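PDB 1J6U: UDP-N-acetylmuramate-alanine ligase MurC from Thermotoga maritima, which catalyses the ATP-dependent joining of L-alanine to UDP-N-acetylmuramate, a cytoplasmic step in building the peptidoglycan of the bacterial cell wall. Local coordinates for residues A29-S34 with T144-G149; E115-T120 with A287-L292; Y168-S173 with S178-N183. One frame throughout, in Å; residues are numbered along the deposited sequence.

Contact 1 of 3, residues A29-S34 with T144-G149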
loop_
_atom_site.group_PDB
_atom_site.type_symbol
_atom_site.label_atom_id
_atom_site.label_comp_id
_atom_site.label_asym_id
_atom_site.label_seq_id
_atom_site.Cartn_x
_atom_site.Cartn_y
_atom_site.Cartn_z
ATOM N N ALA A 29 -14.780 3.057 7.761
ATOM C CA ALA A 29 -15.356 3.822 8.852
ATOM C C ALA A 29 -15.483 5.294 8.448
ATOM O O ALA A 29 -16.531 5.911 8.682
ATOM C CB ALA A 29 -14.516 3.702 10.117
ATOM N N LEU A 30 -14.426 5.851 7.850
ATOM C CA LEU A 30 -14.427 7.264 7.435
ATOM C C LEU A 30 -15.560 7.526 6.409
ATOM O O LEU A 30 -16.275 8.507 6.493
ATOM C CB LEU A 30 -13.055 7.636 6.868
ATOM C CG LEU A 30 -11.922 7.848 7.891
ATOM C CD1 LEU A 30 -10.574 7.569 7.243
ATOM C CD2 LEU A 30 -11.948 9.273 8.438
ATOM N N HIS A 31 -15.719 6.631 5.449
ATOM C CA HIS A 31 -16.794 6.746 4.483
ATOM C C HIS A 31 -18.157 6.856 5.213
ATOM O O HIS A 31 -18.943 7.772 4.950
ATOM C CB HIS A 31 -16.773 5.512 3.566
ATOM C CG HIS A 31 -17.849 5.508 2.533
ATOM N ND1 HIS A 31 -17.967 6.495 1.578
ATOM C CD2 HIS A 31 -18.859 4.637 2.305
ATOM C CE1 HIS A 31 -19.005 6.231 0.807
ATOM N NE2 HIS A 31 -19.562 5.110 1.227
ATOM N N GLU A 32 -18.423 5.928 6.133
ATOM C CA GLU A 32 -19.675 5.923 6.887
ATOM C C GLU A 32 -19.784 7.189 7.727
ATOM O O GLU A 32 -20.858 7.783 7.878
ATOM C CB GLU A 32 -19.748 4.678 7.775
ATOM C CG GLU A 32 -19.940 3.384 6.993
ATOM C CD GLU A 32 -21.228 3.388 6.180
ATOM O OE1 GLU A 32 -22.103 4.220 6.486
ATOM O OE2 GLU A 32 -21.381 2.560 5.243
ATOM N N PHE A 33 -18.656 7.596 8.279
ATOM C CA PHE A 33 -18.586 8.821 9.057
ATOM C C PHE A 33 -18.944 10.012 8.150
ATOM O O PHE A 33 -19.656 10.919 8.551
ATOM C CB PHE A 33 -17.176 9.020 9.539
ATOM C CG PHE A 33 -16.977 10.304 10.243
ATOM C CD1 PHE A 33 -17.561 10.521 11.483
ATOM C CD2 PHE A 33 -16.171 11.286 9.697
ATOM C CE1 PHE A 33 -17.335 11.695 12.173
ATOM C CE2 PHE A 33 -15.941 12.473 10.387
ATOM C CZ PHE A 33 -16.522 12.673 11.626
ATOM N N SER A 34 -18.418 9.995 6.927
ATOM C CA SER A 34 -18.682 11.052 5.959
ATOM C C SER A 34 -20.141 11.016 5.527
ATOM O O SER A 34 -20.667 12.012 5.057
ATOM C CB SER A 34 -17.793 10.889 4.726
ATOM O OG SER A 34 -16.450 11.250 5.016
ATOM N N THR A 144 -14.538 9.090 -5.158
ATOM C CA THR A 144 -14.591 8.644 -3.786
ATOM C C THR A 144 -13.420 7.665 -3.827
ATOM O O THR A 144 -13.348 6.806 -4.730
ATOM C CB THR A 144 -15.908 7.880 -3.450
ATOM O OG1 THR A 144 -16.984 8.819 -3.345
ATOM C CG2 THR A 144 -15.793 7.159 -2.109
ATOM N N VAL A 145 -12.495 7.813 -2.879
ATOM C CA VAL A 145 -11.319 6.951 -2.814
ATOM C C VAL A 145 -11.205 6.109 -1.525
ATOM O O VAL A 145 -11.441 6.588 -0.425
ATOM C CB VAL A 145 -10.031 7.805 -2.966
ATOM C CG1 VAL A 145 -8.780 6.898 -3.067
ATOM C CG2 VAL A 145 -10.168 8.719 -4.196
ATOM N N PHE A 146 -10.840 4.846 -1.699
ATOM C CA PHE A 146 -10.635 3.921 -0.606
ATOM C C PHE A 146 -9.237 3.404 -0.870
ATOM O O PHE A 146 -9.029 2.538 -1.722
ATOM C CB PHE A 146 -11.633 2.739 -0.644
ATOM C CG PHE A 146 -13.015 3.111 -0.250
ATOM C CD1 PHE A 146 -13.910 3.621 -1.186
ATOM C CD2 PHE A 146 -13.427 2.996 1.080
ATOM C CE1 PHE A 146 -15.197 4.008 -0.779
ATOM C CE2 PHE A 146 -14.704 3.387 1.467
ATOM C CZ PHE A 146 -15.586 3.894 0.535
ATOM N N LEU A 147 -8.278 3.915 -0.116
ATOM C CA LEU A 147 -6.896 3.517 -0.309
ATOM C C LEU A 147 -6.400 2.623 0.809
ATOM O O LEU A 147 -6.769 2.816 1.969
ATOM C CB LEU A 147 -6.028 4.764 -0.310
ATOM C CG LEU A 147 -5.033 4.973 -1.429
ATOM C CD1 LEU A 147 -3.969 5.888 -0.855
ATOM C CD2 LEU A 147 -4.443 3.656 -1.943
ATOM N N GLY A 148 -5.535 1.679 0.455
ATOM C CA GLY A 148 -4.929 0.791 1.438
ATOM C C GLY A 148 -3.599 1.379 1.890
ATOM O O GLY A 148 -2.640 0.663 2.158
ATOM N N GLY A 149 -3.530 2.703 1.970
ATOM C CA GLY A 149 -2.285 3.321 2.365
ATOM C C GLY A 149 -2.587 4.782 2.542
ATOM O O GLY A 149 -3.742 5.177 2.385
#

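Contact 2 of 3, residues E115-T120 with A287-L292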
loop_
_atom_site.group_PDB
_atom_site.type_symbol
_atom_site.label_atom_id
_atom_site.label_comp_id
_atom_site.label_asym_id
_atom_site.label_seq_id
_atom_site.Cartn_x
_atom_site.Cartn_y
_atom_site.Cartn_z
ATOM N N GLU A 115 -19.570 4.453 -10.887
ATOM C CA GLU A 115 -18.635 3.850 -11.828
ATOM C C GLU A 115 -17.464 3.418 -10.956
ATOM O O GLU A 115 -16.933 4.212 -10.181
ATOM C CB GLU A 115 -18.177 4.894 -12.848
ATOM C CG GLU A 115 -17.244 4.379 -13.938
ATOM C CD GLU A 115 -16.630 5.515 -14.774
ATOM O OE1 GLU A 115 -16.809 6.713 -14.426
ATOM O OE2 GLU A 115 -15.953 5.212 -15.782
ATOM N N GLU A 116 -17.028 2.180 -11.107
ATOM C CA GLU A 116 -15.952 1.678 -10.273
ATOM C C GLU A 116 -14.579 1.380 -10.872
ATOM O O GLU A 116 -14.457 0.635 -11.835
ATOM C CB GLU A 116 -16.429 0.420 -9.563
ATOM C CG GLU A 116 -17.605 0.628 -8.634
ATOM C CD GLU A 116 -18.132 -0.699 -8.079
ATOM O OE1 GLU A 116 -17.436 -1.742 -8.228
ATOM O OE2 GLU A 116 -19.245 -0.696 -7.494
ATOM N N PHE A 117 -13.543 1.948 -10.254
ATOM C CA PHE A 117 -12.184 1.690 -10.660
ATOM C C PHE A 117 -11.583 0.830 -9.535
ATOM O O PHE A 117 -11.373 1.295 -8.416
ATOM C CB PHE A 117 -11.374 2.984 -10.786
ATOM C CG PHE A 117 -11.787 3.868 -11.938
ATOM C CD1 PHE A 117 -12.956 4.632 -11.870
ATOM C CD2 PHE A 117 -10.964 4.015 -13.049
ATOM C CE1 PHE A 117 -13.284 5.523 -12.875
ATOM C CE2 PHE A 117 -11.293 4.912 -14.056
ATOM C CZ PHE A 117 -12.452 5.663 -13.960
ATOM N N ALA A 118 -11.327 -0.433 -9.836
ATOM C CA ALA A 118 -10.728 -1.344 -8.881
ATOM C C ALA A 118 -9.302 -1.739 -9.278
ATOM O O ALA A 118 -8.946 -1.898 -10.470
ATOM C CB ALA A 118 -11.588 -2.591 -8.746
ATOM N N VAL A 119 -8.468 -1.883 -8.264
ATOM C CA VAL A 119 -7.110 -2.309 -8.505
ATOM C C VAL A 119 -6.860 -3.469 -7.576
ATOM O O VAL A 119 -7.208 -3.411 -6.404
ATOM C CB VAL A 119 -6.121 -1.193 -8.198
ATOM C CG1 VAL A 119 -4.680 -1.705 -8.372
ATOM C CG2 VAL A 119 -6.409 0.002 -9.105
ATOM N N THR A 120 -6.275 -4.532 -8.090
ATOM C CA THR A 120 -5.971 -5.667 -7.239
ATOM C C THR A 120 -4.649 -6.218 -7.728
ATOM O O THR A 120 -4.142 -5.791 -8.760
ATOM C CB THR A 120 -7.039 -6.795 -7.316
ATOM O OG1 THR A 120 -6.814 -7.739 -6.257
ATOM C CG2 THR A 120 -6.923 -7.540 -8.630
ATOM N N ALA A 287 -2.402 2.535 -19.343
ATOM C CA ALA A 287 -3.134 1.572 -20.111
ATOM C C ALA A 287 -4.609 1.675 -19.851
ATOM O O ALA A 287 -5.405 1.601 -20.788
ATOM C CB ALA A 287 -2.634 0.144 -19.830
ATOM N N LEU A 288 -4.992 1.851 -18.596
ATOM C CA LEU A 288 -6.404 1.935 -18.294
ATOM C C LEU A 288 -7.045 3.174 -18.932
ATOM O O LEU A 288 -7.998 3.066 -19.688
ATOM C CB LEU A 288 -6.632 1.986 -16.783
ATOM C CG LEU A 288 -8.078 2.260 -16.360
ATOM C CD1 LEU A 288 -8.907 1.045 -16.715
ATOM C CD2 LEU A 288 -8.178 2.533 -14.893
ATOM N N PHE A 289 -6.522 4.343 -18.600
ATOM C CA PHE A 289 -7.039 5.600 -19.096
ATOM C C PHE A 289 -7.003 5.809 -20.609
ATOM O O PHE A 289 -7.926 6.411 -21.187
ATOM C CB PHE A 289 -6.342 6.744 -18.374
ATOM C CG PHE A 289 -6.869 6.956 -17.000
ATOM C CD1 PHE A 289 -6.185 6.477 -15.878
ATOM C CD2 PHE A 289 -8.095 7.550 -16.831
ATOM C CE1 PHE A 289 -6.735 6.592 -14.614
ATOM C CE2 PHE A 289 -8.660 7.676 -15.562
ATOM C CZ PHE A 289 -7.980 7.196 -14.445
ATOM N N ASP A 290 -5.938 5.321 -21.234
ATOM C CA ASP A 290 -5.790 5.382 -22.675
ATOM C C ASP A 290 -6.911 4.480 -23.223
ATOM O O ASP A 290 -7.645 4.853 -24.128
ATOM C CB ASP A 290 -4.420 4.833 -23.074
ATOM C CG ASP A 290 -4.010 5.240 -24.493
ATOM O OD1 ASP A 290 -4.314 6.368 -24.893
ATOM O OD2 ASP A 290 -3.358 4.456 -25.200
ATOM N N SER A 291 -7.073 3.304 -22.635
ATOM C CA SER A 291 -8.096 2.400 -23.098
ATOM C C SER A 291 -9.488 3.019 -22.982
ATOM O O SER A 291 -10.403 2.659 -23.735
ATOM C CB SER A 291 -8.007 1.092 -22.323
ATOM O OG SER A 291 -7.003 0.261 -22.896
ATOM N N LEU A 292 -9.647 3.957 -22.051
ATOM C CA LEU A 292 -10.937 4.583 -21.860
ATOM C C LEU A 292 -10.998 5.876 -22.649
ATOM O O LEU A 292 -11.870 6.693 -22.416
ATOM C CB LEU A 292 -11.183 4.878 -20.378
ATOM C CG LEU A 292 -11.444 3.719 -19.410
ATOM C CD1 LEU A 292 -11.503 4.225 -17.964
ATOM C CD2 LEU A 292 -12.752 3.059 -19.757
#

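Contact 3 of 3, residues Y168-S173 with S178-N183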
loop_
_atom_site.group_PDB
_atom_site.type_symbol
_atom_site.label_atom_id
_atom_site.label_comp_id
_atom_site.label_asym_id
_atom_site.label_seq_id
_atom_site.Cartn_x
_atom_site.Cartn_y
_atom_site.Cartn_z
ATOM N N TYR A 168 -10.949 2.020 -5.697
ATOM C CA TYR A 168 -10.585 1.215 -4.539
ATOM C C TYR A 168 -9.643 0.070 -4.841
ATOM O O TYR A 168 -9.425 -0.336 -5.977
ATOM C CB TYR A 168 -11.835 0.689 -3.859
ATOM C CG TYR A 168 -12.667 -0.172 -4.761
ATOM C CD1 TYR A 168 -12.489 -1.565 -4.794
ATOM C CD2 TYR A 168 -13.644 0.405 -5.599
ATOM C CE1 TYR A 168 -13.268 -2.372 -5.637
ATOM C CE2 TYR A 168 -14.437 -0.396 -6.448
ATOM C CZ TYR A 168 -14.243 -1.775 -6.453
ATOM O OH TYR A 168 -15.055 -2.545 -7.224
ATOM N N GLU A 169 -9.085 -0.433 -3.765
ATOM C CA GLU A 169 -8.113 -1.508 -3.760
ATOM C C GLU A 169 -8.857 -2.809 -3.419
ATOM O O GLU A 169 -9.676 -2.818 -2.555
ATOM C CB GLU A 169 -7.102 -1.155 -2.661
ATOM C CG GLU A 169 -5.803 -1.904 -2.600
ATOM C CD GLU A 169 -4.864 -1.339 -1.518
ATOM O OE1 GLU A 169 -4.470 -0.145 -1.605
ATOM O OE2 GLU A 169 -4.525 -2.098 -0.576
ATOM N N LEU A 170 -8.605 -3.896 -4.116
ATOM C CA LEU A 170 -9.239 -5.153 -3.771
ATOM C C LEU A 170 -8.120 -6.070 -3.327
ATOM O O LEU A 170 -7.149 -6.281 -4.055
ATOM C CB LEU A 170 -9.932 -5.795 -4.978
ATOM C CG LEU A 170 -11.402 -5.485 -5.154
ATOM C CD1 LEU A 170 -11.938 -6.325 -6.282
ATOM C CD2 LEU A 170 -12.142 -5.820 -3.890
ATOM N N ASP A 171 -8.238 -6.633 -2.140
ATOM C CA ASP A 171 -7.185 -7.532 -1.693
ATOM C C ASP A 171 -7.427 -8.955 -2.191
ATOM O O ASP A 171 -8.399 -9.604 -1.807
ATOM C CB ASP A 171 -7.093 -7.517 -0.170
ATOM C CG ASP A 171 -6.198 -8.596 0.343
ATOM O OD1 ASP A 171 -5.100 -8.760 -0.237
ATOM O OD2 ASP A 171 -6.599 -9.280 1.317
ATOM N N GLU A 172 -6.542 -9.447 -3.041
ATOM C CA GLU A 172 -6.723 -10.773 -3.561
ATOM C C GLU A 172 -6.364 -11.837 -2.544
ATOM O O GLU A 172 -6.086 -12.993 -2.895
ATOM C CB GLU A 172 -5.925 -10.971 -4.867
ATOM C CG GLU A 172 -4.470 -10.466 -4.914
ATOM C CD GLU A 172 -3.544 -11.152 -3.930
ATOM O OE1 GLU A 172 -3.683 -10.886 -2.713
ATOM O OE2 GLU A 172 -2.684 -11.956 -4.375
ATOM N N SER A 173 -6.364 -11.460 -1.275
ATOM C CA SER A 173 -6.042 -12.447 -0.256
ATOM C C SER A 173 -7.321 -13.129 0.085
ATOM O O SER A 173 -7.340 -14.309 0.382
ATOM C CB SER A 173 -5.456 -11.801 0.992
ATOM O OG SER A 173 -4.132 -11.429 0.706
ATOM N N SER A 178 -13.295 -11.851 -5.721
ATOM C CA SER A 178 -13.848 -12.338 -6.993
ATOM C C SER A 178 -15.360 -12.081 -7.145
ATOM O O SER A 178 -15.915 -12.283 -8.216
ATOM C CB SER A 178 -13.618 -13.834 -7.109
ATOM O OG SER A 178 -14.416 -14.454 -6.125
ATOM N N GLU A 179 -16.003 -11.648 -6.067
ATOM C CA GLU A 179 -17.422 -11.358 -6.047
ATOM C C GLU A 179 -17.704 -9.917 -6.439
ATOM O O GLU A 179 -18.858 -9.509 -6.572
ATOM C CB GLU A 179 -17.995 -11.615 -4.645
ATOM C CG GLU A 179 -17.975 -13.068 -4.233
ATOM C CD GLU A 179 -18.730 -13.943 -5.217
ATOM O OE1 GLU A 179 -18.093 -14.810 -5.866
ATOM O OE2 GLU A 179 -19.962 -13.750 -5.344
ATOM N N PHE A 180 -16.651 -9.134 -6.596
ATOM C CA PHE A 180 -16.817 -7.749 -7.005
ATOM C C PHE A 180 -16.953 -7.727 -8.526
ATOM O O PHE A 180 -16.519 -8.647 -9.223
ATOM C CB PHE A 180 -15.589 -6.899 -6.594
ATOM C CG PHE A 180 -15.560 -6.558 -5.148
ATOM C CD1 PHE A 180 -15.348 -7.544 -4.185
ATOM C CD2 PHE A 180 -15.834 -5.263 -4.726
ATOM C CE1 PHE A 180 -15.427 -7.224 -2.817
ATOM C CE2 PHE A 180 -15.909 -4.944 -3.361
ATOM C CZ PHE A 180 -15.708 -5.921 -2.414
ATOM N N SER A 181 -17.559 -6.683 -9.051
ATOM C CA SER A 181 -17.650 -6.589 -10.490
ATOM C C SER A 181 -17.558 -5.114 -10.879
ATOM O O SER A 181 -18.555 -4.471 -11.242
ATOM C CB SER A 181 -18.948 -7.225 -10.980
ATOM O OG SER A 181 -20.001 -6.767 -10.180
ATOM N N PRO A 182 -16.342 -4.557 -10.785
ATOM C CA PRO A 182 -16.090 -3.152 -11.122
ATOM C C PRO A 182 -16.203 -2.962 -12.633
ATOM O O PRO A 182 -16.251 -3.941 -13.395
ATOM C CB PRO A 182 -14.660 -2.952 -10.655
ATOM C CG PRO A 182 -14.029 -4.340 -11.002
ATOM C CD PRO A 182 -15.083 -5.272 -10.471
ATOM N N ASN A 183 -16.237 -1.706 -13.051
ATOM C CA ASN A 183 -16.296 -1.356 -14.469
ATOM C C ASN A 183 -14.935 -1.693 -15.053
ATOM O O ASN A 183 -14.821 -2.353 -16.104
ATOM C CB ASN A 183 -16.506 0.154 -14.654
ATOM C CG ASN A 183 -17.874 0.624 -14.215
ATOM O OD1 ASN A 183 -18.237 0.563 -13.031
ATOM N ND2 ASN A 183 -18.649 1.113 -15.175
#

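Contact 1 of 3, residues A29-S34 with T144-G149
H31, in the last turn of its helix, meets F146 of the strand and carries nearly all of this small interdomain contact. Its CG stands anti to the backbone N (chi1 179°), which swings the imidazole off the helix toward the strand. There the edge of the F146 ring is directed at one imidazole face, a T-shaped pair with centroids 5.1 Å apart and planes at 67°. The touching atom is F146 CZ, 3.4 Å from H31 CG and set toward the rim of the imidazole. The CB of H31 shares the same edge, lying 3.6 Å from F146 CE2. T144 adds a looser touch, its CG2 4.3 Å from H31 ND1. The polar end of the histidine is engaged elsewhere: ND1 is hydrogen-bonded to the hydroxyl of Y159, which probably helps to fix how the ring is turned. E32, next along the helix, instead uses OE1 in a hydrogen bond with N37. The pair is buried where helix 23-34 of the N-terminal domain approaches strand 144-146 of the middle-domain sheet. Helix 101-112 also lines this place, giving T108 and E112 to H31 and F105 to F146, while strand 166-170 flanks F146 within the sheet.

Contact 2 of 3, residues E115-T120 with A287-L292
The ring of F117 meets three side chains of the helix end. L288 CD2 lies in the ring plane at the edge, 3.7 Å from F117 CD2. The ring of F289 runs nearly parallel to that of F117, the planes 23° apart, but is slid so far along, with centroids 5.9 Å apart, that the two barely overlap; F117 CE2 and F289 CZ approach to 4.0 Å. Edge-to-face partners outside the segments add to both rings, Y184 for F117 and Y294 for F289. L292, the first residue to leave the helical conformation, and F117 come at each other from opposite directions, with L292 CD1 4.0 Å from F117 CE2. L288 CG lies anti to the backbone N (chi1 172°), which lets CD2, rather than CD1, reach the phenylalanine edge. All these contacts are apolar, so shape rather than directional bonding governs the fit. F289 also packs on V135 and L136 of helix 125-138. The whole is a helix-on-sheet layer of an alpha/beta domain: helix 276-291 packs over strands 184-187 and 218-222, and F117 reaches it from strand 116-120, the central strand that leads into the predicted ATP-binding segment G121-T127, which matches the P-loop of Mur ligases.

Contact 3 of 3, residues Y168-S173 with S178-N183
F180 and L170 form the heart of this contact through a CH-pi interaction. The CD2 methyl of L170 sits over the centre of one face of the F180 ring, 3.5 Å from the ring centroid and only 6° off the ring normal. The other methyl, L170 CD1, lies 3.7 Å from F180 CB, so the leucine fork spans both the ring and its stem. F180 keeps CG anti to its carbonyl carbon (chi1 -76°), which places the ring beside the strand, while chi2 turns this face to L170. Y168 approaches the same phenylalanine differently. Its ring is inclined at 47° to that of F180, neither stacked nor edge-on, and its OH meets the F180 rim near the ring plane, 3.8 Å from F180 CD2. The tyrosine oxygen also lies 3.5 Å from P182 CB, the two side chains crossing at about a right angle. An alanine in place of F180 is likely to leave the L170 methyls without their aromatic surface and open a gap beside Y168 and helix 101-112, whose L102, R106 and L109 pack on the phenylalanine. In the fold, the loop joining parallel strands 166-170 and 184-187 returns here across strand 166-170, not far from K125 of the predicted ATP site. The chemistry is thus divided: hydrocarbon surfaces join the strand to the returning loop, whereas the buried tyrosine hydroxyl is satisfied by a hydrogen bond with E116 OE1 of the adjoining strand, which probably limits the freedom of the ring to shift against F180 and P182.

How the contacts relate
All three contacts reach one mixed sheet of the middle domain, in which strand 166-170 lies between strands 144-146 and 116-120. Contact 3 therefore adjoins both others, its centre about 16 Å from that of contact 1 and 13 Å from that of contact 2; contacts 1 and 2 do not touch. A probable hydrogen bond from G148 N to E169 OE1 joins contacts 1 and 3, and one between T120 OG1 and L170 O joins contacts 2 and 3. Along the chain, contact 1 closes before contact 3, which is nested within contact 2. The sheet thus meets helix 23-34 of the N-terminal domain and helix 276-291, while its strand 116-120 leads into the predicted ATP-binding segment.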